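Local coordinates for protein LYND (Lyngbya aestuarii, PDB 4V1T) that probably catalyses the ATP-dependent cyclodehydration that forms azoline rings in precursor peptides, at residues Asn377-Thr382 and Glu575-Gln580; Ser407-Thr412 and Val641-Leu646. All blocks are in the same frame, centred on the assembly; numbering follows the deposited sequence.

Interaction 1. Residues Asn377-Thr382 and Glu575-Gln580; sequences NPLVHT and EPYFVQ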
loop_
_atom_site.group_PDB
_atom_site.type_symbol
_atom_site.label_atom_id
_atom_site.label_comp_id
_atom_site.label_asym_id
_atom_site.label_seq_id
_atom_site.Cartn_x
_atom_site.Cartn_y
_atom_site.Cartn_z
ATOM N N ASN B 377 -8.010 8.389 -14.328
ATOM C CA ASN B 377 -9.330 8.045 -14.844
ATOM C C ASN B 377 -10.229 7.567 -13.707
ATOM O O ASN B 377 -10.015 6.480 -13.158
ATOM C CB ASN B 377 -9.208 6.944 -15.907
ATOM C CG ASN B 377 -10.529 6.627 -16.590
ATOM O OD1 ASN B 377 -11.607 6.899 -16.063
ATOM N ND2 ASN B 377 -10.447 6.045 -17.777
ATOM N N PRO B 378 -11.254 8.358 -13.358
ATOM C CA PRO B 378 -12.131 7.936 -12.264
ATOM C C PRO B 378 -13.278 7.048 -12.695
ATOM O O PRO B 378 -14.109 6.710 -11.852
ATOM C CB PRO B 378 -12.691 9.258 -11.737
ATOM C CG PRO B 378 -12.528 10.251 -12.870
ATOM C CD PRO B 378 -11.727 9.611 -13.968
ATOM N N LEU B 379 -13.331 6.687 -13.977
ATOM C CA LEU B 379 -14.464 5.946 -14.522
ATOM C C LEU B 379 -14.167 4.468 -14.732
ATOM O O LEU B 379 -15.081 3.648 -14.807
ATOM C CB LEU B 379 -14.894 6.564 -15.852
ATOM C CG LEU B 379 -15.333 8.019 -15.741
ATOM C CD1 LEU B 379 -15.256 8.714 -17.090
ATOM C CD2 LEU B 379 -16.734 8.100 -15.165
ATOM N N VAL B 380 -12.888 4.134 -14.827
ATOM C CA VAL B 380 -12.461 2.792 -15.177
ATOM C C VAL B 380 -11.459 2.270 -14.145
ATOM O O VAL B 380 -10.415 2.896 -13.934
ATOM C CB VAL B 380 -11.854 2.822 -16.611
ATOM C CG1 VAL B 380 -11.276 1.481 -17.028
ATOM C CG2 VAL B 380 -12.917 3.267 -17.632
ATOM N N HIS B 381 -11.776 1.135 -13.501
ATOM C CA HIS B 381 -10.948 0.530 -12.435
ATOM C C HIS B 381 -10.798 -0.984 -12.669
ATOM O O HIS B 381 -11.727 -1.768 -12.416
ATOM C CB HIS B 381 -11.578 0.862 -11.058
ATOM C CG HIS B 381 -11.908 2.311 -10.914
ATOM N ND1 HIS B 381 -13.196 2.808 -10.892
ATOM C CD2 HIS B 381 -11.089 3.382 -10.843
ATOM C CE1 HIS B 381 -13.151 4.129 -10.788
ATOM N NE2 HIS B 381 -11.883 4.501 -10.763
ATOM N N THR B 382 -9.623 -1.362 -13.200
ATOM C CA THR B 382 -9.255 -2.778 -13.427
ATOM C C THR B 382 -7.907 -3.136 -12.814
ATOM O O THR B 382 -6.932 -2.398 -12.959
ATOM C CB THR B 382 -9.172 -3.186 -14.928
ATOM O OG1 THR B 382 -7.871 -2.883 -15.438
ATOM C CG2 THR B 382 -10.223 -2.511 -15.771
ATOM N N GLU B 575 -28.549 6.691 -12.213
ATOM C CA GLU B 575 -27.135 6.423 -11.993
ATOM C C GLU B 575 -26.300 7.212 -12.997
ATOM O O GLU B 575 -26.297 6.888 -14.184
ATOM C CB GLU B 575 -26.847 4.930 -12.147
ATOM C CG GLU B 575 -25.449 4.527 -11.717
ATOM C CD GLU B 575 -25.215 4.810 -10.262
ATOM O OE1 GLU B 575 -26.036 4.362 -9.437
ATOM O OE2 GLU B 575 -24.221 5.492 -9.955
ATOM N N PRO B 576 -25.565 8.233 -12.527
ATOM C CA PRO B 576 -24.842 9.083 -13.477
ATOM C C PRO B 576 -23.681 8.357 -14.177
ATOM O O PRO B 576 -23.243 8.786 -15.243
ATOM C CB PRO B 576 -24.326 10.218 -12.591
ATOM C CG PRO B 576 -24.125 9.581 -11.256
ATOM C CD PRO B 576 -25.205 8.541 -11.128
ATOM N N TYR B 577 -23.215 7.260 -13.585
ATOM C CA TYR B 577 -22.028 6.561 -14.059
ATOM C C TYR B 577 -22.191 5.934 -15.461
ATOM O O TYR B 577 -21.260 5.942 -16.269
ATOM C CB TYR B 577 -21.647 5.465 -13.066
ATOM C CG TYR B 577 -20.495 4.599 -13.533
ATOM C CD1 TYR B 577 -19.178 4.970 -13.281
ATOM C CD2 TYR B 577 -20.721 3.412 -14.220
ATOM C CE1 TYR B 577 -18.121 4.185 -13.702
ATOM C CE2 TYR B 577 -19.669 2.619 -14.650
ATOM C CZ TYR B 577 -18.373 3.008 -14.383
ATOM O OH TYR B 577 -17.322 2.226 -14.791
ATOM N N PHE B 578 -23.361 5.373 -15.738
ATOM C CA PHE B 578 -23.602 4.756 -17.038
ATOM C C PHE B 578 -23.438 5.785 -18.154
ATOM O O PHE B 578 -22.789 5.518 -19.167
ATOM C CB PHE B 578 -24.997 4.130 -17.089
ATOM C CG PHE B 578 -25.235 3.080 -16.036
ATOM C CD1 PHE B 578 -24.190 2.310 -15.547
ATOM C CD2 PHE B 578 -26.506 2.864 -15.536
ATOM C CE1 PHE B 578 -24.406 1.352 -14.580
ATOM C CE2 PHE B 578 -26.727 1.901 -14.569
ATOM C CZ PHE B 578 -25.676 1.145 -14.089
ATOM N N VAL B 579 -24.009 6.968 -17.947
ATOM C CA VAL B 579 -23.971 8.022 -18.942
ATOM C C VAL B 579 -22.548 8.544 -19.145
ATOM O O VAL B 579 -22.110 8.764 -20.274
ATOM C CB VAL B 579 -24.876 9.189 -18.540
ATOM C CG1 VAL B 579 -24.750 10.341 -19.530
ATOM C CG2 VAL B 579 -26.339 8.737 -18.456
ATOM N N GLN B 580 -21.834 8.733 -18.046
ATOM C CA GLN B 580 -20.464 9.209 -18.089
ATOM C C GLN B 580 -19.554 8.243 -18.824
ATOM O O GLN B 580 -18.657 8.655 -19.550
ATOM C CB GLN B 580 -19.932 9.414 -16.673
ATOM C CG GLN B 580 -20.550 10.587 -15.937
ATOM C CD GLN B 580 -20.147 10.619 -14.477
ATOM O OE1 GLN B 580 -21.000 10.639 -13.592
ATOM N NE2 GLN B 580 -18.842 10.624 -14.217
#

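Interaction 2. Residues Ser407-Thr412 and Val641-Leu646; sequences SGKGKT and VNQIGL. With ADP (adenosine-5'-diphosphate), chain L.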
loop_
_atom_site.group_PDB
_atom_site.type_symbol
_atom_site.label_atom_id
_atom_site.label_comp_id
_atom_site.label_asym_id
_atom_site.label_seq_id
_atom_site.Cartn_x
_atom_site.Cartn_y
_atom_site.Cartn_z
ATOM N N SER B 407 -8.501 -11.301 -12.631
ATOM C CA SER B 407 -8.650 -9.877 -12.851
ATOM C C SER B 407 -9.767 -9.310 -11.997
ATOM O O SER B 407 -10.706 -10.023 -11.635
ATOM C CB SER B 407 -8.934 -9.614 -14.335
ATOM O OG SER B 407 -9.021 -8.222 -14.587
ATOM N N GLY B 408 -9.667 -8.017 -11.707
ATOM C CA GLY B 408 -10.668 -7.313 -10.937
ATOM C C GLY B 408 -11.293 -6.197 -11.748
ATOM O O GLY B 408 -10.647 -5.617 -12.630
ATOM N N LYS B 409 -12.558 -5.902 -11.455
ATOM C CA LYS B 409 -13.297 -4.841 -12.132
ATOM C C LYS B 409 -14.115 -4.082 -11.096
ATOM O O LYS B 409 -14.525 -4.654 -10.085
ATOM C CB LYS B 409 -14.212 -5.419 -13.202
ATOM C CG LYS B 409 -15.251 -6.393 -12.657
ATOM C CD LYS B 409 -16.133 -6.982 -13.763
ATOM C CE LYS B 409 -17.180 -7.923 -13.181
ATOM N NZ LYS B 409 -18.131 -8.410 -14.214
ATOM N N GLY B 410 -14.359 -2.800 -11.339
ATOM C CA GLY B 410 -15.151 -2.023 -10.419
ATOM C C GLY B 410 -15.541 -0.637 -10.876
ATOM O O GLY B 410 -14.935 -0.048 -11.773
ATOM N N LYS B 411 -16.575 -0.123 -10.229
ATOM C CA LYS B 411 -16.997 1.256 -10.377
ATOM C C LYS B 411 -16.014 2.177 -9.685
ATOM O O LYS B 411 -15.914 3.357 -10.012
ATOM C CB LYS B 411 -18.377 1.429 -9.752
ATOM C CG LYS B 411 -19.041 2.756 -10.007
ATOM C CD LYS B 411 -20.454 2.738 -9.457
ATOM C CE LYS B 411 -20.954 4.130 -9.149
ATOM N NZ LYS B 411 -22.397 4.247 -9.459
ATOM N N THR B 412 -15.311 1.630 -8.699
ATOM C CA THR B 412 -14.299 2.364 -7.952
ATOM C C THR B 412 -13.023 1.538 -7.881
ATOM O O THR B 412 -13.022 0.340 -8.179
ATOM C CB THR B 412 -14.776 2.680 -6.520
ATOM O OG1 THR B 412 -14.902 1.461 -5.771
ATOM C CG2 THR B 412 -16.119 3.400 -6.553
ATOM N N VAL B 641 -16.849 -5.037 -19.555
ATOM C CA VAL B 641 -16.413 -4.676 -20.905
ATOM C C VAL B 641 -15.198 -3.784 -20.756
ATOM O O VAL B 641 -14.268 -3.875 -21.556
ATOM C CB VAL B 641 -17.515 -3.999 -21.792
ATOM C CG1 VAL B 641 -18.878 -4.604 -21.537
ATOM C CG2 VAL B 641 -17.578 -2.509 -21.592
ATOM N N ASN B 642 -15.211 -2.930 -19.727
ATOM C CA ASN B 642 -14.040 -2.134 -19.363
ATOM C C ASN B 642 -12.855 -3.047 -19.122
ATOM O O ASN B 642 -11.781 -2.862 -19.695
ATOM C CB ASN B 642 -14.289 -1.309 -18.091
ATOM C CG ASN B 642 -15.261 -0.164 -18.303
ATOM O OD1 ASN B 642 -15.534 0.245 -19.429
ATOM N ND2 ASN B 642 -15.779 0.376 -17.202
ATOM N N GLN B 643 -13.081 -4.037 -18.267
ATOM C CA GLN B 643 -12.059 -4.993 -17.857
ATOM C C GLN B 643 -11.430 -5.725 -19.045
ATOM O O GLN B 643 -10.211 -5.832 -19.147
ATOM C CB GLN B 643 -12.689 -5.997 -16.883
ATOM C CG GLN B 643 -11.794 -7.122 -16.413
ATOM C CD GLN B 643 -12.528 -8.068 -15.475
ATOM O OE1 GLN B 643 -13.687 -8.412 -15.702
ATOM N NE2 GLN B 643 -11.862 -8.488 -14.413
ATOM N N ILE B 644 -12.273 -6.225 -19.939
ATOM C CA ILE B 644 -11.811 -7.025 -21.079
ATOM C C ILE B 644 -11.146 -6.184 -22.174
ATOM O O ILE B 644 -10.137 -6.589 -22.743
ATOM C CB ILE B 644 -12.991 -7.796 -21.713
ATOM C CG1 ILE B 644 -13.535 -8.828 -20.729
ATOM C CG2 ILE B 644 -12.569 -8.496 -23.004
ATOM C CD1 ILE B 644 -15.008 -9.134 -20.917
ATOM N N GLY B 645 -11.707 -5.012 -22.459
ATOM C CA GLY B 645 -11.402 -4.328 -23.702
ATOM C C GLY B 645 -10.526 -3.100 -23.695
ATOM O O GLY B 645 -9.645 -2.983 -24.547
ATOM N N LEU B 646 -10.769 -2.179 -22.771
ATOM C CA LEU B 646 -10.147 -0.866 -22.844
ATOM C C LEU B 646 -8.616 -0.918 -22.885
ATOM O O LEU B 646 -7.988 -0.175 -23.647
ATOM C CB LEU B 646 -10.620 0.008 -21.678
ATOM C CG LEU B 646 -12.087 0.442 -21.765
ATOM C CD1 LEU B 646 -12.487 1.221 -20.522
ATOM C CD2 LEU B 646 -12.352 1.272 -23.023
HETATM P PB ADP L . -16.776 -12.103 -12.114
HETATM O O1B ADP L . -17.348 -13.456 -11.777
HETATM O O2B ADP L . -17.484 -11.407 -13.240
HETATM O O3B ADP L . -15.282 -12.123 -12.238
HETATM P PA ADP L . -16.272 -10.065 -10.101
HETATM O O1A ADP L . -17.208 -8.998 -9.598
HETATM O O2A ADP L . -15.106 -9.662 -10.985
HETATM O O3A ADP L . -17.148 -11.236 -10.797
HETATM O "O5'" ADP L . -15.689 -10.834 -8.827
HETATM C "C5'" ADP L . -14.611 -11.741 -8.947
HETATM C "C4'" ADP L . -14.616 -12.639 -7.721
HETATM O "O4'" ADP L . -14.260 -11.892 -6.559
HETATM C "C3'" ADP L . -15.996 -13.208 -7.447
HETATM O "O3'" ADP L . -15.838 -14.534 -6.958
HETATM C "C2'" ADP L . -16.586 -12.347 -6.356
HETATM O "O2'" ADP L . -17.425 -13.087 -5.465
HETATM C "C1'" ADP L . -15.349 -11.851 -5.633
HETATM N N9 ADP L . -15.552 -10.481 -5.107
HETATM C C8 ADP L . -15.748 -9.359 -5.832
HETATM N N7 ADP L . -15.880 -8.284 -5.018
HETATM C C5 ADP L . -15.765 -8.718 -3.755
HETATM C C6 ADP L . -15.809 -8.102 -2.414
HETATM N N6 ADP L . -16.010 -6.769 -2.304
HETATM N N1 ADP L . -15.651 -8.902 -1.338
HETATM C C2 ADP L . -15.452 -10.227 -1.461
HETATM N N3 ADP L . -15.399 -10.854 -2.655
HETATM C C4 ADP L . -15.550 -10.169 -3.814
HETATM O O HOH W 1 -13.170 -10.421 -12.292
HETATM O O HOH W 2 -13.820 -0.471 -14.545
#

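Interaction 1. Residues Asn377-Thr382 and Glu575-Gln580
An Asx turn at the entrance to strand 381-385 presents Leu379 to Tyr577 and Gln580 on the N-terminal turns of helix 576-587. The turn is closed by Asn377 OD1, which accepts from Leu379 N at 2.7 Å and more weakly from Val380 N, while the carbonyl of Leu379 is left facing the helix. Tyr577 OH donates to Leu379 O at 2.7 Å, with a C=O...donor angle of 170°, almost in line with the carbonyl bond. The same oxygen lies at the edge of the phenol ring, near its plane, with Tyr577 CE1 3.3 Å from Leu379 O. Tyr577 reaches this far because its ring swings out with CG anti to the backbone N (chi1 175°). Apolar packing is looser on the ring, with Leu379 CD2 4.4 Å from Tyr577 CD1; closer by, CD2 of Leu379 sits 3.8 Å from Gln580 CB, the two side chains crossing at about a right angle. A phenylalanine in place of the tyrosine would probably leave the Leu379 carbonyl without this donor and weaken the tie between turn and helix. Farther along helix 576-587, Phe584 packs on Leu379 and Val380, while Tyr577 also touches Leu635 and Asn642 of helix 630-649.

Interaction 2. Residues Ser407-Thr412 and Val641-Leu646
Part of the phosphate side of the ADP pocket is built where Ser407 and Lys409 of strand 406-410 meet Gln643 of helix 630-649, the short axes passing 8.2 Å apart at 123°. Gln643 spans the gap with an extended side chain, CG anti to its backbone N (chi1 176°). Its NE2 donates to Ser407 OG at 2.9 Å, with OG tilted somewhat out of the amide plane. The serine hydroxyl is also hydrogen-bonded to Tyr383 O on the adjacent strand. The other end of the amide, Gln643 OE1, lies 3.4 Å from Lys409 CD, where the lysine chain runs obliquely past it to the nucleotide. Lys409 NZ makes a weak hydrogen bond of 3.2 Å to ADP O2B, and is also bonded to Glu640 OE2 and Arg636 O, which probably hold the ammonium in place; a magnesium ion lies about 4 Å from this side chain. A water donates to both Ser407 O, at 2.6 Å, and ADP O2A, and accepts from Gln643 NE2. The amide nitrogen thus serves hydroxyl and water together, linking the helix indirectly to the alpha phosphate, while the lysine, also bonded to Glu640, is likely to offset part of the negative charge on the beta phosphate.

Overall arrangement
Interaction 2 joins strand 406-410 itself to helix 630-649, while interaction 1 joins the turn leading into the neighbouring strand 381-385 to helix 576-587; their centres are about 10 Å apart. Each is partly buried, but interaction 1 lies farther from the centre of the chain and includes an exposed residue, Gln580, whereas interaction 2 has none and lines the nucleotide site. The first is plain structural packing, in which a hydroxyl meets a backbone carbonyl beside apolar contacts; the second is mainly polar, with a direct amide-to-hydroxyl bond and a water shared with the nucleotide. They meet where Tyr577 touches Asn642, so helices 576-587 and 630-649 pack together, and where His381 forms a weak hydrogen bond to Gly410 O between the two strands.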